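Local coordinates for protein glutathione reductase (Bartonella henselae, PDB 3O0H) that probably reduces glutathione disulfide to glutathione with NADPH, passing electrons through a bound FAD and a redox-active cysteine pair, at residues Thr328-Ile331 against Pro335-Ile338; Lys313-Thr316 against Ile321-Val324; Cys264-Leu269 against Thr274-Arg279. One frame throughout, in Å; residues are numbered along the deposited sequence.

Contact 1 of 3, residues Thr328-Ile331 against Pro335-Ile338. With FAD (flavin-adenine dinucleotide), chain H.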
loop_
_atom_site.group_PDB
_atom_site.type_symbol
_atom_site.label_atom_id
_atom_site.label_comp_id
_atom_site.label_asym_id
_atom_site.label_seq_id
_atom_site.Cartn_x
_atom_site.Cartn_y
_atom_site.Cartn_z
ATOM N N THR B 328 14.827 8.271 26.464
ATOM C CA THR B 328 16.001 9.018 26.076
ATOM C C THR B 328 15.624 10.334 25.429
ATOM O O THR B 328 16.500 11.131 25.090
ATOM C CB THR B 328 16.916 8.199 25.112
ATOM O OG1 THR B 328 16.268 8.032 23.840
ATOM C CG2 THR B 328 17.256 6.819 25.715
ATOM N N GLY B 329 14.321 10.584 25.233
ATOM C CA GLY B 329 13.900 11.911 24.823
ATOM C C GLY B 329 13.726 12.143 23.333
ATOM O O GLY B 329 13.310 13.220 22.915
ATOM N N HIS B 330 14.072 11.163 22.523
ATOM C CA HIS B 330 13.849 11.318 21.073
ATOM C C HIS B 330 12.399 10.992 20.711
ATOM O O HIS B 330 11.581 10.712 21.579
ATOM C CB HIS B 330 14.809 10.467 20.273
ATOM C CG HIS B 330 14.703 8.999 20.547
ATOM N ND1 HIS B 330 13.518 8.305 20.415
ATOM C CD2 HIS B 330 15.644 8.087 20.869
ATOM C CE1 HIS B 330 13.733 7.028 20.681
ATOM N NE2 HIS B 330 15.015 6.864 20.949
ATOM N N ILE B 331 12.089 11.065 19.410
ATOM C CA ILE B 331 10.718 10.828 18.915
ATOM C C ILE B 331 10.228 9.496 19.472
ATOM O O ILE B 331 10.965 8.498 19.515
ATOM C CB ILE B 331 10.684 10.874 17.338
ATOM C CG1 ILE B 331 9.249 10.840 16.793
ATOM C CG2 ILE B 331 11.522 9.773 16.727
ATOM C CD1 ILE B 331 9.155 11.327 15.356
ATOM N N PRO B 335 9.440 1.542 16.441
ATOM C CA PRO B 335 10.592 1.096 15.655
ATOM C C PRO B 335 11.900 1.753 16.043
ATOM O O PRO B 335 12.972 1.127 15.927
ATOM C CB PRO B 335 10.207 1.491 14.237
ATOM C CG PRO B 335 8.737 1.531 14.254
ATOM C CD PRO B 335 8.342 1.999 15.566
ATOM N N VAL B 336 11.823 2.977 16.532
ATOM C CA VAL B 336 13.003 3.683 16.976
ATOM C C VAL B 336 13.544 3.090 18.280
ATOM O O VAL B 336 14.745 2.958 18.450
ATOM C CB VAL B 336 12.750 5.156 17.095
ATOM C CG1 VAL B 336 14.028 5.881 17.539
ATOM C CG2 VAL B 336 12.305 5.732 15.724
ATOM N N ALA B 337 12.640 2.757 19.208
ATOM C CA ALA B 337 13.036 2.032 20.428
ATOM C C ALA B 337 13.712 0.676 20.124
ATOM O O ALA B 337 14.680 0.298 20.764
ATOM C CB ALA B 337 11.821 1.806 21.345
ATOM N N ILE B 338 13.191 -0.068 19.145
ATOM C CA ILE B 338 13.802 -1.350 18.698
ATOM C C ILE B 338 15.211 -1.086 18.109
ATOM O O ILE B 338 16.184 -1.812 18.416
ATOM C CB ILE B 338 12.842 -2.118 17.690
ATOM C CG1 ILE B 338 11.554 -2.563 18.448
ATOM C CG2 ILE B 338 13.590 -3.310 17.021
ATOM C CD1 ILE B 338 10.350 -3.045 17.573
HETATM P PA FAD H . 7.569 1.143 26.495
HETATM O O1A FAD H . 6.580 2.178 26.936
HETATM O O2A FAD H . 7.089 0.266 25.371
HETATM O O5B FAD H . 8.056 0.208 27.697
HETATM C C5B FAD H . 8.408 0.684 28.979
HETATM C C4B FAD H . 8.031 -0.424 29.940
HETATM O O4B FAD H . 8.643 -0.234 31.207
HETATM C C3B FAD H . 6.533 -0.537 30.198
HETATM O O3B FAD H . 6.094 -1.881 29.980
HETATM C C2B FAD H . 6.369 -0.150 31.656
HETATM O O2B FAD H . 5.337 -0.888 32.266
HETATM C C1B FAD H . 7.678 -0.524 32.266
HETATM N N9A FAD H . 8.262 0.255 33.370
HETATM C C8A FAD H . 8.430 1.606 33.446
HETATM N N7A FAD H . 9.136 1.881 34.554
HETATM C C5A FAD H . 9.415 0.694 35.170
HETATM C C6A FAD H . 10.159 0.363 36.272
HETATM N N6A FAD H . 10.746 1.282 37.055
HETATM N N1A FAD H . 10.284 -0.959 36.621
HETATM C C2A FAD H . 9.702 -1.926 35.835
HETATM N N3A FAD H . 8.994 -1.607 34.725
HETATM C C4A FAD H . 8.908 -0.311 34.396
HETATM N N1 FAD H . 4.498 4.209 18.177
HETATM C C2 FAD H . 4.598 3.841 16.851
HETATM O O2 FAD H . 5.704 3.628 16.291
HETATM N N3 FAD H . 3.481 3.694 16.129
HETATM C C4 FAD H . 2.214 3.861 16.664
HETATM O O4 FAD H . 1.249 3.658 15.916
HETATM C C4X FAD H . 2.102 4.234 18.004
HETATM N N5 FAD H . 0.883 4.399 18.601
HETATM C C5X FAD H . 0.839 4.729 19.955
HETATM C C6 FAD H . -0.405 4.909 20.535
HETATM C C7 FAD H . -0.515 5.225 21.882
HETATM C C7M FAD H . -1.903 5.396 22.473
HETATM C C8 FAD H . 0.625 5.357 22.650
HETATM C C8M FAD H . 0.534 5.741 24.113
HETATM C C9 FAD H . 1.878 5.205 22.069
HETATM C C9A FAD H . 1.986 4.894 20.709
HETATM N N10 FAD H . 3.209 4.722 20.086
HETATM C C10 FAD H . 3.266 4.375 18.759
HETATM C "C1'" FAD H . 4.489 4.889 20.805
HETATM C "C2'" FAD H . 5.100 3.596 21.283
HETATM O "O2'" FAD H . 4.201 2.977 22.183
HETATM C "C3'" FAD H . 6.393 3.923 21.985
HETATM O "O3'" FAD H . 7.234 4.783 21.237
HETATM C "C4'" FAD H . 7.096 2.652 22.408
HETATM O "O4'" FAD H . 6.199 1.884 23.214
HETATM C "C5'" FAD H . 8.342 2.968 23.227
HETATM O "O5'" FAD H . 9.043 1.751 23.570
HETATM P P FAD H . 9.895 1.789 24.929
HETATM O O1P FAD H . 10.698 0.514 25.056
HETATM O O2P FAD H . 10.731 3.049 24.968
HETATM O O3P FAD H . 8.894 1.976 26.144
#

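Contact 2 of 3, residues Lys313-Thr316 against Ile321-Val324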
loop_
_atom_site.group_PDB
_atom_site.type_symbol
_atom_site.label_atom_id
_atom_site.label_comp_id
_atom_site.label_asym_id
_atom_site.label_seq_id
_atom_site.Cartn_x
_atom_site.Cartn_y
_atom_site.Cartn_z
ATOM N N LYS B 313 26.478 5.897 21.600
ATOM C CA LYS B 313 26.465 4.451 21.791
ATOM C C LYS B 313 25.309 4.014 22.744
ATOM O O LYS B 313 25.209 2.842 23.149
ATOM C CB LYS B 313 27.818 3.996 22.297
ATOM C CG LYS B 313 28.967 4.256 21.286
ATOM C CD LYS B 313 30.123 5.022 21.937
ATOM C CE LYS B 313 31.257 5.347 20.956
ATOM N NZ LYS B 313 30.931 6.376 19.896
ATOM N N MET B 314 24.405 4.946 23.027
ATOM C CA MET B 314 23.270 4.728 23.944
ATOM C C MET B 314 23.727 4.649 25.432
ATOM O O MET B 314 22.953 4.217 26.306
ATOM C CB MET B 314 22.435 3.483 23.578
ATOM C CG MET B 314 22.042 3.343 22.109
ATOM S SD MET B 314 21.272 4.835 21.549
ATOM C CE MET B 314 19.731 4.782 22.366
ATOM N N THR B 315 24.935 5.133 25.707
ATOM C CA THR B 315 25.509 5.126 27.066
ATOM C C THR B 315 25.091 6.401 27.803
ATOM O O THR B 315 25.169 7.536 27.268
ATOM C CB THR B 315 27.064 5.118 27.074
ATOM O OG1 THR B 315 27.577 4.461 25.903
ATOM C CG2 THR B 315 27.631 4.400 28.356
ATOM N N THR B 316 24.712 6.217 29.050
ATOM C CA THR B 316 24.609 7.347 29.985
ATOM C C THR B 316 26.001 7.892 30.362
ATOM O O THR B 316 27.067 7.416 29.893
ATOM C CB THR B 316 23.793 6.980 31.281
ATOM O OG1 THR B 316 24.609 6.205 32.166
ATOM C CG2 THR B 316 22.474 6.188 30.925
ATOM N N ILE B 321 25.852 1.975 32.516
ATOM C CA ILE B 321 24.416 2.227 32.441
ATOM C C ILE B 321 24.069 2.816 31.059
ATOM O O ILE B 321 24.684 3.814 30.616
ATOM C CB ILE B 321 23.916 3.123 33.587
ATOM C CG1 ILE B 321 24.342 2.554 34.944
ATOM C CG2 ILE B 321 22.375 3.241 33.569
ATOM C CD1 ILE B 321 23.971 3.443 36.182
ATOM N N TRP B 322 23.126 2.157 30.375
ATOM C CA TRP B 322 22.704 2.545 29.027
ATOM C C TRP B 322 21.225 2.820 29.099
ATOM O O TRP B 322 20.609 2.528 30.115
ATOM C CB TRP B 322 22.984 1.416 28.025
ATOM C CG TRP B 322 24.454 1.202 27.579
ATOM C CD1 TRP B 322 25.021 1.624 26.392
ATOM C CD2 TRP B 322 25.458 0.452 28.248
ATOM N NE1 TRP B 322 26.302 1.213 26.310
ATOM C CE2 TRP B 322 26.617 0.490 27.432
ATOM C CE3 TRP B 322 25.497 -0.251 29.448
ATOM C CZ2 TRP B 322 27.805 -0.139 27.780
ATOM C CZ3 TRP B 322 26.671 -0.880 29.801
ATOM C CH2 TRP B 322 27.828 -0.818 28.974
ATOM N N ALA B 323 20.643 3.398 28.041
ATOM C CA ALA B 323 19.178 3.649 27.993
ATOM C C ALA B 323 18.750 3.637 26.530
ATOM O O ALA B 323 19.538 4.038 25.659
ATOM C CB ALA B 323 18.791 5.002 28.644
ATOM N N VAL B 324 17.524 3.186 26.263
ATOM C CA VAL B 324 16.981 3.061 24.914
ATOM C C VAL B 324 15.523 3.510 24.953
ATOM O O VAL B 324 14.861 3.402 26.003
ATOM C CB VAL B 324 17.074 1.590 24.406
ATOM C CG1 VAL B 324 18.533 1.204 24.214
ATOM C CG2 VAL B 324 16.390 0.592 25.374
#

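Contact 3 of 3, residues Cys264-Leu269 against Thr274-Arg279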
loop_
_atom_site.group_PDB
_atom_site.type_symbol
_atom_site.label_atom_id
_atom_site.label_comp_id
_atom_site.label_asym_id
_atom_site.label_seq_id
_atom_site.Cartn_x
_atom_site.Cartn_y
_atom_site.Cartn_z
ATOM N N CYS B 264 -23.518 13.580 32.306
ATOM C CA CYS B 264 -22.298 13.851 31.551
ATOM C C CYS B 264 -21.284 14.678 32.306
ATOM O O CYS B 264 -21.596 15.358 33.273
ATOM C CB CYS B 264 -22.584 14.596 30.222
ATOM S SG CYS B 264 -23.707 16.029 30.360
ATOM N N TYR B 265 -20.045 14.616 31.826
ATOM C CA TYR B 265 -18.989 15.480 32.313
ATOM C C TYR B 265 -19.045 16.795 31.561
ATOM O O TYR B 265 -19.049 16.824 30.322
ATOM C CB TYR B 265 -17.628 14.820 32.105
ATOM C CG TYR B 265 -17.495 13.542 32.888
ATOM C CD1 TYR B 265 -17.244 13.576 34.246
ATOM C CD2 TYR B 265 -17.660 12.310 32.286
ATOM C CE1 TYR B 265 -17.141 12.447 34.967
ATOM C CE2 TYR B 265 -17.533 11.144 33.014
ATOM C CZ TYR B 265 -17.275 11.230 34.362
ATOM O OH TYR B 265 -17.158 10.107 35.135
ATOM N N ASN B 266 -19.030 17.872 32.311
ATOM C CA ASN B 266 -19.073 19.188 31.736
ATOM C C ASN B 266 -17.656 19.741 31.605
ATOM O O ASN B 266 -16.979 19.993 32.616
ATOM C CB ASN B 266 -19.931 20.100 32.603
ATOM C CG ASN B 266 -20.501 21.245 31.834
ATOM O OD1 ASN B 266 -20.968 21.060 30.707
ATOM N ND2 ASN B 266 -20.479 22.448 32.427
ATOM N N VAL B 267 -17.233 19.949 30.370
ATOM C CA VAL B 267 -15.908 20.457 30.098
ATOM C C VAL B 267 -16.020 21.952 29.892
ATOM O O VAL B 267 -16.667 22.403 28.940
ATOM C CB VAL B 267 -15.266 19.790 28.871
ATOM C CG1 VAL B 267 -13.846 20.354 28.647
ATOM C CG2 VAL B 267 -15.215 18.218 29.027
ATOM N N VAL B 268 -15.383 22.707 30.778
ATOM C CA VAL B 268 -15.466 24.135 30.777
ATOM C C VAL B 268 -14.134 24.667 30.272
ATOM O O VAL B 268 -13.106 24.343 30.848
ATOM C CB VAL B 268 -15.756 24.669 32.198
ATOM C CG1 VAL B 268 -15.919 26.188 32.186
ATOM C CG2 VAL B 268 -17.008 23.988 32.795
ATOM N N LEU B 269 -14.178 25.484 29.210
ATOM C CA LEU B 269 -12.982 26.092 28.567
ATOM C C LEU B 269 -12.693 27.428 29.170
ATOM O O LEU B 269 -13.591 28.026 29.772
ATOM C CB LEU B 269 -13.179 26.260 27.043
ATOM C CG LEU B 269 -13.578 25.026 26.231
ATOM C CD1 LEU B 269 -13.557 25.311 24.726
ATOM C CD2 LEU B 269 -12.618 23.890 26.536
ATOM N N THR B 274 -18.779 25.672 27.147
ATOM C CA THR B 274 -18.844 24.399 27.874
ATOM C C THR B 274 -19.265 23.297 26.895
ATOM O O THR B 274 -20.049 23.561 25.964
ATOM C CB THR B 274 -19.859 24.463 28.997
ATOM O OG1 THR B 274 -21.113 24.832 28.433
ATOM C CG2 THR B 274 -19.474 25.492 30.060
ATOM N N ILE B 275 -18.732 22.089 27.081
ATOM C CA ILE B 275 -19.128 20.903 26.302
ATOM C C ILE B 275 -19.425 19.758 27.262
ATOM O O ILE B 275 -18.554 19.386 28.049
ATOM C CB ILE B 275 -18.002 20.398 25.377
ATOM C CG1 ILE B 275 -17.153 21.553 24.802
ATOM C CG2 ILE B 275 -18.596 19.440 24.316
ATOM C CD1 ILE B 275 -17.868 22.367 23.820
ATOM N N CYS B 276 -20.645 19.213 27.203
ATOM C CA CYS B 276 -21.049 18.112 28.079
ATOM C C CYS B 276 -21.018 16.802 27.306
ATOM O O CYS B 276 -21.693 16.657 26.283
ATOM C CB CYS B 276 -22.423 18.359 28.750
ATOM S SG CYS B 276 -22.459 17.637 30.444
ATOM N N ALA B 277 -20.194 15.860 27.777
ATOM C CA ALA B 277 -19.950 14.601 27.071
ATOM C C ALA B 277 -19.976 13.464 28.040
ATOM O O ALA B 277 -19.652 13.650 29.200
ATOM C CB ALA B 277 -18.570 14.649 26.357
ATOM N N ASP B 278 -20.333 12.271 27.571
ATOM C CA ASP B 278 -20.340 11.086 28.420
ATOM C C ASP B 278 -18.952 10.740 28.989
ATOM O O ASP B 278 -18.833 10.317 30.127
ATOM C CB ASP B 278 -20.869 9.878 27.650
ATOM C CG ASP B 278 -22.387 9.828 27.561
ATOM O OD1 ASP B 278 -23.125 10.706 28.143
ATOM O OD2 ASP B 278 -22.850 8.831 26.935
ATOM N N ARG B 279 -17.909 10.920 28.184
ATOM C CA ARG B 279 -16.532 10.667 28.617
ATOM C C ARG B 279 -15.647 11.777 28.072
ATOM O O ARG B 279 -15.985 12.411 27.081
ATOM C CB ARG B 279 -16.034 9.337 28.087
ATOM C CG ARG B 279 -16.785 8.116 28.588
ATOM C CD ARG B 279 -16.543 7.862 30.084
ATOM N NE ARG B 279 -17.235 6.674 30.590
ATOM C CZ ARG B 279 -18.299 6.681 31.407
ATOM N NH1 ARG B 279 -18.867 7.816 31.806
ATOM N NH2 ARG B 279 -18.831 5.535 31.812
#

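Contact 1 of 3, residues Thr328-Ile331 against Pro335-Ile338
H330 and V336 meet where the loop leaving strand 321-323 of the FAD-binding Rossmann-type domain turns into helix 334-349, whose N-terminal end faces the flavin. The main element of the contact is a CH-pi interaction. V336 CG1 sits over one face of the imidazole, 3.8 Å from the ring centroid of H330, and comes nearest at the ring carbon, with H330 CE1 to V336 CG1 at 3.4 Å. H330 CG stands between its backbone N and carbonyl carbon (chi1 60°), which turns the ring toward the helix; CG1 is the valine branch set anti to the backbone N (chi1 -179°), which carries it out to the histidine.

The imidazole is held at both nitrogens. H330 ND1 donates to the carbonyl of the next residue, I331 O, at 2.7 Å; the oxygen lies almost in the ring plane, but the donor stands above the carbonyl plane. H330 NE2 bonds to D340, farther along the helix, so rotation of the ring is probably well restricted. The other valine branch, V336 CG2, meets I331 CG2 more loosely, while M456 of the second subunit also packs on V336.

Neighbouring helix residues turn to the cofactor: A337 CB lies 3.6 Å from O5' of FAD, and P335 CD approaches the flavin carbonyl O2 of FAD to 3.2 Å.

Contact 2 of 3, residues Lys313-Thr316 against Ile321-Val324
The carbonyl oxygen of I321 is gripped twice by T316, at the edge of the parallel sheet in the Rossmann-type FAD domain, where strand 321-323 is outermost within the chain. T316 N and T316 OG1 each donate to I321 O at 2.9 Å. The amide is tilted only modestly from the carbonyl plane, whereas the hydroxyl comes from well above it. A chi1 of 77° places T316 OG1 between its own backbone N and carbonyl carbon, on the side where it can reach that oxygen; the same hydroxyl is also bonded to V318 N in the intervening turn.

On the other side of the single T315-W322 bridge, A323 N donates to M314 O at 3.0 Å, almost in line with the C=O bond. The two backbones form this one bridge and not a continuing strand pair.

The side chains of T315 and W322 run alongside each other in one direction. T315 CG2 rides over the face of the indole, 4.2 Å from the centroid of the five-membered ring of W322, while K313 O approaches the ring's edge near its plane. F344 meets W322 edge-to-face. M314 bends at chi2 and chi3, bringing its CE within 4.2 Å of V324 CG1.

Contact 3 of 3, residues Cys264-Leu269 against Thr274-Arg279
C264 and C276 are joined by a disulfide across an antiparallel beta hairpin, strands 264-269 and 274-277, which supplies the middle strand and one outer strand of a three-stranded sheet beside the second Rossmann-type unit, the probable NADPH-binding part of the enzyme. The sulfurs C264 SG and C276 SG are 2.0 Å apart with chi3 at 100°. The half-cystines are not directly paired: C276 is opposite N266 in a non-hydrogen-bonded pair, and C264 stands two residues before N266 on its chain. Its SG lies between its own backbone N and carbonyl carbon (chi1 47°), directed across to the other strand.

The side chains divide between two faces. On the face with C276, V268 and T274 are neighbours of like orientation, and their methyls meet at 4.0 Å, V268 CG2 to T274 CG2; N266 packs beside T274. On the face with Y265, V267 and I275 turn inward, and A277 joins them; here L220, T218 and V195 of the neighbouring parallel sheet receive the apolar groups. The hydrogen-bonded pairs Y265-A277 and V267-I275 each exchange two backbone bonds, the shortest being V267 N to I275 O at 2.7 Å.

Where the hairpin ends, Y265 meets the chain beyond strand 274-277. Its ring presents an edge to D278 O, with Y265 CD2 at 3.2 Å from that oxygen. R279 runs at a slant to the tyrosine, the guanidinium plane turned 64° from the ring, and its NH1 comes to 3.8 Å from Y265 CE2, near the ring plane. A bend at chi2 of R279 folds the guanidinium back on the preceding residue, and R279 NH1 donates to D278 O at 3.0 Å from above the carbonyl plane.

In the fold
The three contacts illustrate how chemistry follows position in the fold. Contact 2 is buried and joins a loop to the edge strand of the FAD-domain sheet, mixing backbone bonds with aromatic and methionine packing. Contact 1 follows it along the chain, partly buried, and depends on side-chain packing beside the cofactor and the second subunit; the two touch, T328 CG2 lying 3.6 Å from A323 O, and a loop carries the chain from strand 321-323 to helix 334-349. Contact 3 stands apart at the surface, its centre about 35 Å from that of contact 1 and about 44 Å from that of contact 2, where regular strand pairing is supplemented by a covalent cross-link.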